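Local atomic coordinates of translation initiation factor eIF-2B (Pyrococcus horikoshii, PDB entry 1VB5), a protein that probably catalyses the exchange of GDP for GTP on translation initiation factor 2, as the regulatory subunit of archaeal initiation factor 2B. Residues V138-S143 with H151-L156; K134-I139 with S159-E164; L39-L44 with N76-L81. All coordinates share one frame; numbering follows the deposited sequence.

Overall arrangement
Contacts 1 and 2 belong to one beta-alpha-beta unit of the mixed, mainly parallel sheet, and contact 3 lies in the helical region that precedes it in the chain. Strand 136-141 is common to the first two: contact 1 sets helix 148-158 against it, and contact 2 pairs it with strand 163-166, the outermost of the sheet within this chain, which follows that helix. Their centres are 10 Å apart and they share Val138 and Ile139. Contact 3 closes earlier, where helices 41-58 and 78-106 begin, and its centre is 43 Å from that of contact 1 and 48 Å from that of contact 2. The set therefore samples opposite sides of the subunit, the parallel sheet and the N-terminal helices.

Contact 1: V138-S143 with H151-L156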
# COMPACT_ATOMS: atom_id res chain seq x y z
N VAL B 138 0.26 -18.29 4.75
CA VAL B 138 -0.31 -17.21 3.99
C VAL B 138 0.08 -15.83 4.51
O VAL B 138 0.12 -15.60 5.72
CB VAL B 138 -1.85 -17.29 3.97
CG1 VAL B 138 -2.43 -16.17 3.13
CG2 VAL B 138 -2.29 -18.65 3.43
N ILE B 139 0.39 -14.93 3.59
CA ILE B 139 0.72 -13.56 3.94
C ILE B 139 -0.40 -12.77 3.30
O ILE B 139 -0.66 -12.92 2.10
CB ILE B 139 2.09 -13.12 3.34
CG1 ILE B 139 3.20 -14.01 3.89
CG2 ILE B 139 2.36 -11.66 3.69
CD1 ILE B 139 4.55 -13.83 3.20
N LEU B 140 -1.08 -11.95 4.09
CA LEU B 140 -2.19 -11.16 3.56
C LEU B 140 -2.17 -9.74 4.10
O LEU B 140 -1.63 -9.49 5.18
CB LEU B 140 -3.51 -11.84 3.92
CG LEU B 140 -3.75 -12.00 5.42
CD1 LEU B 140 -4.73 -10.93 5.88
CD2 LEU B 140 -4.30 -13.38 5.71
N THR B 141 -2.77 -8.82 3.36
CA THR B 141 -2.80 -7.42 3.76
C THR B 141 -4.09 -7.10 4.49
O THR B 141 -5.12 -7.73 4.26
CB THR B 141 -2.73 -6.49 2.53
OG1 THR B 141 -3.91 -6.66 1.74
CG2 THR B 141 -1.52 -6.82 1.69
N GLU B 142 -4.03 -6.12 5.39
CA GLU B 142 -5.20 -5.70 6.14
C GLU B 142 -6.20 -5.07 5.17
O GLU B 142 -7.42 -5.13 5.40
CB GLU B 142 -4.81 -4.71 7.24
CG GLU B 142 -4.18 -3.43 6.74
CD GLU B 142 -3.56 -2.61 7.86
OE1 GLU B 142 -3.04 -1.50 7.58
OE2 GLU B 142 -3.58 -3.06 9.02
N SER B 143 -5.67 -4.45 4.11
CA SER B 143 -6.46 -3.82 3.05
C SER B 143 -7.22 -2.55 3.41
O SER B 143 -8.44 -2.58 3.64
CB SER B 143 -7.46 -4.82 2.46
OG SER B 143 -6.81 -6.03 2.10
N HIS B 151 -10.96 -9.72 7.71
CA HIS B 151 -12.03 -10.69 7.62
C HIS B 151 -11.42 -12.00 7.10
O HIS B 151 -11.76 -13.09 7.56
CB HIS B 151 -13.12 -10.20 6.67
CG HIS B 151 -14.18 -11.23 6.38
ND1 HIS B 151 -14.84 -11.91 7.38
CD2 HIS B 151 -14.69 -11.68 5.21
CE1 HIS B 151 -15.70 -12.75 6.83
NE2 HIS B 151 -15.63 -12.63 5.52
N LEU B 152 -10.49 -11.90 6.15
CA LEU B 152 -9.82 -13.07 5.59
C LEU B 152 -9.05 -13.77 6.72
O LEU B 152 -9.09 -15.00 6.84
CB LEU B 152 -8.84 -12.67 4.49
CG LEU B 152 -8.38 -13.68 3.43
CD1 LEU B 152 -6.93 -13.38 3.05
CD2 LEU B 152 -8.50 -15.10 3.92
N ALA B 153 -8.36 -12.98 7.53
CA ALA B 153 -7.58 -13.52 8.65
C ALA B 153 -8.46 -14.28 9.65
O ALA B 153 -8.07 -15.33 10.15
CB ALA B 153 -6.83 -12.38 9.36
N ARG B 154 -9.65 -13.75 9.94
CA ARG B 154 -10.58 -14.40 10.85
C ARG B 154 -10.99 -15.77 10.28
O ARG B 154 -11.10 -16.74 11.02
CB ARG B 154 -11.86 -13.56 11.04
CG ARG B 154 -11.81 -12.46 12.11
CD ARG B 154 -10.79 -11.39 11.79
NE ARG B 154 -11.22 -10.03 12.11
CZ ARG B 154 -12.31 -9.44 11.62
NH1 ARG B 154 -13.11 -10.08 10.78
NH2 ARG B 154 -12.58 -8.18 11.94
N GLU B 155 -11.21 -15.82 8.98
CA GLU B 155 -11.62 -17.05 8.32
C GLU B 155 -10.51 -18.08 8.27
O GLU B 155 -10.76 -19.28 8.45
CB GLU B 155 -12.12 -16.76 6.90
CG GLU B 155 -13.37 -15.89 6.86
CD GLU B 155 -14.60 -16.58 7.44
OE1 GLU B 155 -15.60 -15.88 7.68
OE2 GLU B 155 -14.56 -17.81 7.66
N LEU B 156 -9.28 -17.63 8.04
CA LEU B 156 -8.13 -18.53 7.97
C LEU B 156 -7.86 -19.11 9.35
O LEU B 156 -7.44 -20.25 9.49
CB LEU B 156 -6.89 -17.80 7.46
CG LEU B 156 -6.86 -17.41 5.98
CD1 LEU B 156 -5.59 -16.64 5.66
CD2 LEU B 156 -6.95 -18.67 5.11
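Leu140 and Val138 meet Leu152, Ala153 and Leu156 in a buried, apolar strand-helix contact within a beta-alpha-beta unit of the Rossmann-like sheet. Strand 136-141 provides one side and helix 148-158, which leads on to the neighbouring parallel strand 163-166, the other. The two short segments run nearly antiparallel, with 152° between their directions and 9.3 Å between their axes, as suits a crossover helix that carries the chain back along the sheet.

Alternation along the strand decides which residues take part. Val138 and Leu140 point toward the helix, whereas Ile139 faces the other side of the sheet and packs on strand 111-115. From the helix, Leu152 and Leu156, one turn apart, point back at the strand, and the methyl of Ala153 fills in beside them, 4.3 Å from Leu140 CD1.

Leu140 is the central side chain. Its CG sits between the backbone N and the carbonyl carbon (chi1 60°), an uncommon choice for leucine, and from there the two methyls spread over the helix. CD2 takes the larger share, touching Leu152 CD1 at 3.7 Å as the two leucines cross at a slant. Val138 is set differently: it meets Leu156 at about a right angle, through CG1, which is 4.1 Å from Leu156 CD1. Leu123 of helix 120-131 packs on Leu152 and Leu156, continuing the apolar layer under the sheet.

Where the strand ends the character changes, and Glu142 forms a salt bridge with Arg241 of the second subunit. In the apolar layer, the shortest approach is tip to tip, Leu140 CD2 against Leu156 CD1 at 3.5 Å.

Contact 2: K134-I139 with S159-E164; sequences KRFKVI and SGIEFE
Lys137 and Glu162 lie side by side and point the same way along one margin of a parallel strand pair, 136-141 with 163-166, the outermost strand of the sheet within this chain. From CB, which stays back from Glu162, the lysine chain runs extended. Lys137 CG comes near Glu162 OE2, and Lys137 CD is closest, 3.2 Å from Glu162 OE2. Lys137 CE lies against both carboxylate oxygens. At the tip, Lys137 NZ has moved on to 4.0 Å from Glu162 OE2, beyond a salt bridge.

Between the backbones, Val138 N donates to Glu162 O at 3.0 Å, and Glu164 N to Val138 O at 2.8 Å. Val138 thus bonds to the residues flanking its bridge partner Phe163, the parallel pattern. Further back, where the strands diverge, a water bridges Phe136 O and Glu162 N. On the face of Val138, toward helices 120-131 and 148-158, Ile161 CG2 touches Phe136 CE1 at 3.8 Å. On the face of Ile139, Glu164 runs alongside, and its carboxylate forms a salt bridge with Arg247 of the second subunit.

The pair is held mainly by backbone bonds, direct and through water, and by apolar packing on one face; the exposed Lys137-Glu162 charges probably add little.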
# COMPACT_ATOMS: atom_id res chain seq x y z
N LYS B 134 -1.97 -30.15 2.12
CA LYS B 134 -0.82 -29.41 1.64
C LYS B 134 -0.39 -28.45 2.75
O LYS B 134 -1.22 -27.83 3.39
CB LYS B 134 -1.16 -28.64 0.36
CG LYS B 134 -1.21 -29.55 -0.86
CD LYS B 134 -1.59 -28.83 -2.13
CE LYS B 134 -1.50 -29.79 -3.32
NZ LYS B 134 -1.99 -29.17 -4.58
N ARG B 135 0.92 -28.37 3.00
CA ARG B 135 1.41 -27.47 4.04
C ARG B 135 1.87 -26.16 3.42
O ARG B 135 2.66 -26.15 2.47
CB ARG B 135 2.58 -28.11 4.81
CG ARG B 135 2.18 -29.28 5.70
CD ARG B 135 2.25 -30.61 4.97
NE ARG B 135 3.44 -31.38 5.31
CZ ARG B 135 4.70 -30.97 5.13
NH1 ARG B 135 4.94 -29.77 4.61
NH2 ARG B 135 5.71 -31.76 5.48
N PHE B 136 1.39 -25.06 3.98
CA PHE B 136 1.74 -23.74 3.48
C PHE B 136 1.39 -22.66 4.49
O PHE B 136 0.73 -22.93 5.50
CB PHE B 136 1.01 -23.48 2.16
CG PHE B 136 -0.49 -23.57 2.26
CD1 PHE B 136 -1.23 -22.48 2.69
CD2 PHE B 136 -1.15 -24.76 1.95
CE1 PHE B 136 -2.62 -22.57 2.81
CE2 PHE B 136 -2.54 -24.86 2.07
CZ PHE B 136 -3.27 -23.76 2.49
N LYS B 137 1.84 -21.44 4.22
CA LYS B 137 1.58 -20.30 5.07
C LYS B 137 1.03 -19.20 4.18
O LYS B 137 1.32 -19.17 2.98
CB LYS B 137 2.87 -19.81 5.75
CG LYS B 137 3.58 -20.86 6.58
CD LYS B 137 4.92 -20.34 7.10
CE LYS B 137 5.74 -21.46 7.75
NZ LYS B 137 7.09 -20.99 8.19
N VAL B 138 0.26 -18.29 4.75
CA VAL B 138 -0.31 -17.21 3.99
C VAL B 138 0.08 -15.83 4.51
O VAL B 138 0.12 -15.60 5.72
CB VAL B 138 -1.85 -17.29 3.97
CG1 VAL B 138 -2.43 -16.17 3.13
CG2 VAL B 138 -2.29 -18.65 3.43
N ILE B 139 0.39 -14.93 3.59
CA ILE B 139 0.72 -13.56 3.94
C ILE B 139 -0.40 -12.77 3.30
O ILE B 139 -0.66 -12.92 2.10
CB ILE B 139 2.09 -13.12 3.34
CG1 ILE B 139 3.20 -14.01 3.89
CG2 ILE B 139 2.36 -11.66 3.69
CD1 ILE B 139 4.55 -13.83 3.20
N SER B 159 -10.23 -21.86 10.07
CA SER B 159 -9.82 -23.08 9.38
C SER B 159 -8.50 -23.69 9.85
O SER B 159 -8.12 -24.76 9.38
CB SER B 159 -9.78 -22.82 7.88
OG SER B 159 -11.05 -22.41 7.40
N GLY B 160 -7.81 -23.03 10.77
CA GLY B 160 -6.54 -23.55 11.26
C GLY B 160 -5.38 -23.38 10.29
O GLY B 160 -4.41 -24.14 10.30
N ILE B 161 -5.49 -22.37 9.43
CA ILE B 161 -4.45 -22.11 8.45
C ILE B 161 -3.48 -21.06 8.99
O ILE B 161 -3.89 -20.04 9.53
CB ILE B 161 -5.09 -21.67 7.12
CG1 ILE B 161 -5.95 -22.82 6.59
CG2 ILE B 161 -4.01 -21.28 6.11
CD1 ILE B 161 -6.90 -22.44 5.48
N GLU B 162 -2.19 -21.32 8.85
CA GLU B 162 -1.17 -20.40 9.32
C GLU B 162 -1.13 -19.14 8.45
O GLU B 162 -1.12 -19.23 7.22
CB GLU B 162 0.20 -21.08 9.33
CG GLU B 162 1.22 -20.39 10.22
CD GLU B 162 2.62 -20.99 10.09
OE1 GLU B 162 2.73 -22.24 10.07
OE2 GLU B 162 3.59 -20.21 10.03
N PHE B 163 -1.11 -17.97 9.08
CA PHE B 163 -1.09 -16.73 8.32
C PHE B 163 -0.37 -15.61 9.05
O PHE B 163 -0.18 -15.66 10.26
CB PHE B 163 -2.51 -16.27 7.98
CG PHE B 163 -3.31 -15.83 9.18
CD1 PHE B 163 -3.18 -14.54 9.68
CD2 PHE B 163 -4.17 -16.71 9.82
CE1 PHE B 163 -3.90 -14.13 10.80
CE2 PHE B 163 -4.90 -16.32 10.94
CZ PHE B 163 -4.76 -15.02 11.43
N GLU B 164 0.02 -14.60 8.28
CA GLU B 164 0.71 -13.43 8.79
C GLU B 164 0.03 -12.24 8.12
O GLU B 164 -0.23 -12.27 6.92
CB GLU B 164 2.18 -13.50 8.37
CG GLU B 164 3.14 -12.65 9.17
CD GLU B 164 4.58 -12.80 8.70
OE1 GLU B 164 5.49 -12.36 9.43
OE2 GLU B 164 4.80 -13.36 7.60
O HOH W 1 -1.42 -23.69 7.24

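Contact 3: L39-L44 with N76-L81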
# COMPACT_ATOMS: atom_id res chain seq x y z
N LEU B 39 -44.41 -8.45 -8.29
CA LEU B 39 -45.09 -7.89 -9.45
C LEU B 39 -45.93 -8.85 -10.27
O LEU B 39 -45.70 -10.06 -10.27
CB LEU B 39 -44.07 -7.21 -10.37
CG LEU B 39 -43.28 -6.05 -9.75
CD1 LEU B 39 -42.36 -5.46 -10.80
CD2 LEU B 39 -44.24 -4.99 -9.24
N ASP B 40 -46.91 -8.28 -10.97
CA ASP B 40 -47.79 -9.05 -11.84
C ASP B 40 -47.08 -9.26 -13.17
O ASP B 40 -46.21 -8.47 -13.54
CB ASP B 40 -49.11 -8.30 -12.09
CG ASP B 40 -49.95 -8.15 -10.83
OD1 ASP B 40 -50.27 -9.17 -10.19
OD2 ASP B 40 -50.30 -6.99 -10.49
N GLU B 41 -47.45 -10.32 -13.88
CA GLU B 41 -46.85 -10.65 -15.16
C GLU B 41 -46.72 -9.45 -16.11
O GLU B 41 -45.68 -9.28 -16.75
CB GLU B 41 -47.67 -11.74 -15.86
CG GLU B 41 -47.83 -13.03 -15.06
CD GLU B 41 -46.52 -13.79 -14.89
OE1 GLU B 41 -45.57 -13.22 -14.32
OE2 GLU B 41 -46.44 -14.95 -15.34
N SER B 42 -47.76 -8.63 -16.19
CA SER B 42 -47.79 -7.48 -17.09
C SER B 42 -46.78 -6.37 -16.82
O SER B 42 -46.47 -5.58 -17.71
CB SER B 42 -49.20 -6.87 -17.10
OG SER B 42 -49.55 -6.35 -15.83
N LEU B 43 -46.26 -6.29 -15.60
CA LEU B 43 -45.29 -5.25 -15.26
C LEU B 43 -43.88 -5.82 -15.11
O LEU B 43 -42.92 -5.08 -14.89
CB LEU B 43 -45.68 -4.56 -13.95
CG LEU B 43 -47.00 -3.78 -13.93
CD1 LEU B 43 -47.23 -3.24 -12.53
CD2 LEU B 43 -46.96 -2.65 -14.94
N LEU B 44 -43.76 -7.13 -15.25
CA LEU B 44 -42.49 -7.83 -15.10
C LEU B 44 -41.38 -7.43 -16.07
O LEU B 44 -40.25 -7.20 -15.65
CB LEU B 44 -42.73 -9.34 -15.17
CG LEU B 44 -41.66 -10.20 -14.50
CD1 LEU B 44 -41.60 -9.84 -13.01
CD2 LEU B 44 -41.98 -11.68 -14.68
N ASN B 76 -42.16 -12.01 -19.30
CA ASN B 76 -43.33 -11.73 -18.47
C ASN B 76 -43.69 -12.99 -17.69
O ASN B 76 -44.71 -13.04 -17.00
CB ASN B 76 -44.53 -11.30 -19.33
CG ASN B 76 -44.85 -12.29 -20.44
OD1 ASN B 76 -44.84 -13.50 -20.23
ND2 ASN B 76 -45.16 -11.76 -21.62
N ARG B 77 -42.85 -14.01 -17.81
CA ARG B 77 -43.06 -15.28 -17.12
C ARG B 77 -42.39 -15.38 -15.75
O ARG B 77 -41.18 -15.55 -15.65
CB ARG B 77 -42.59 -16.44 -18.00
CG ARG B 77 -43.54 -16.79 -19.12
CD ARG B 77 -43.64 -18.30 -19.26
NE ARG B 77 -42.68 -18.84 -20.20
CZ ARG B 77 -42.27 -20.10 -20.21
NH1 ARG B 77 -42.74 -20.96 -19.32
NH2 ARG B 77 -41.39 -20.50 -21.11
N ARG B 78 -43.21 -15.29 -14.71
CA ARG B 78 -42.74 -15.37 -13.34
C ARG B 78 -41.83 -16.57 -13.13
O ARG B 78 -40.71 -16.44 -12.64
CB ARG B 78 -43.95 -15.49 -12.40
CG ARG B 78 -43.61 -15.44 -10.91
CD ARG B 78 -44.84 -15.68 -10.06
NE ARG B 78 -46.01 -14.93 -10.54
CZ ARG B 78 -46.06 -13.61 -10.65
NH1 ARG B 78 -45.02 -12.86 -10.30
NH2 ARG B 78 -47.16 -13.02 -11.10
N ASP B 79 -42.33 -17.74 -13.51
CA ASP B 79 -41.58 -18.98 -13.37
C ASP B 79 -40.24 -18.98 -14.11
O ASP B 79 -39.30 -19.66 -13.69
CB ASP B 79 -42.44 -20.16 -13.83
CG ASP B 79 -42.96 -19.98 -15.25
OD1 ASP B 79 -43.67 -18.99 -15.50
OD2 ASP B 79 -42.64 -20.83 -16.11
N ILE B 80 -40.15 -18.24 -15.21
CA ILE B 80 -38.89 -18.19 -15.96
C ILE B 80 -37.90 -17.31 -15.20
O ILE B 80 -36.76 -17.70 -14.96
CB ILE B 80 -39.09 -17.62 -17.38
CG1 ILE B 80 -40.02 -18.53 -18.19
CG2 ILE B 80 -37.74 -17.49 -18.08
CD1 ILE B 80 -39.47 -19.92 -18.48
N LEU B 81 -38.35 -16.12 -14.81
CA LEU B 81 -37.52 -15.18 -14.07
C LEU B 81 -36.91 -15.88 -12.86
O LEU B 81 -35.70 -15.84 -12.66
CB LEU B 81 -38.35 -13.98 -13.61
CG LEU B 81 -37.67 -12.97 -12.69
CD1 LEU B 81 -36.33 -12.54 -13.27
CD2 LEU B 81 -38.59 -11.77 -12.51
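Glu41 and Arg78 cross at about a right angle, and the flat ends of their side chains stack, with carboxylate and guanidinium planes only 24° apart. Glu41 OE1 lies over one face of the guanidinium, 3.6 Å from Arg78 NH2. This salt bridge therefore rests on charge alone, since no N-H of the group points at the oxygen.

The N-H groups are spent at the edge, on backbone carbonyls. Arg78 NH1 donates to Leu39 O at 2.9 Å, meeting the carbonyl almost head-on, with the oxygen close to the guanidinium plane, and NH2 adds a weak bond to that oxygen. NH1 also reaches Ala36 O, so two carbonyls near the end of helix 21-38 fix how the group is turned. The bend at chi3 (-45°) lets the chain, extended as far as CD, swing its head toward these carbonyls.

Glu41 is bent as well, at chi2 (-68°), which brings its carboxylate round to the start of helix 78-106. There both oxygens share, in weak hydrogen bonds, the one backbone N-H of Arg78, the first residue after the N-cap, Arg77; the helix end would probably favour a negative group. The carboxylate is modelled implausibly close to Asn76 O, another acceptor, so its exact position is doubtful.

Beneath the polar pair, Leu44 and Leu81 meet obliquely. Leu44 CD1 is 3.6 Å from Leu81 CD2, while Leu44 CD2 rests on the backbone, 3.7 Å from Asn76 C. Leu81 is packed further by Phe32 and Ala36 of helix 21-38 and by Ile48. Polar groups thus join three helices above a leucine contact: the capped end of a helical bundle, where helix 21-38 ends and helices 41-58 and 78-106 begin, in the N-terminal helical region of this eIF2B-family subunit.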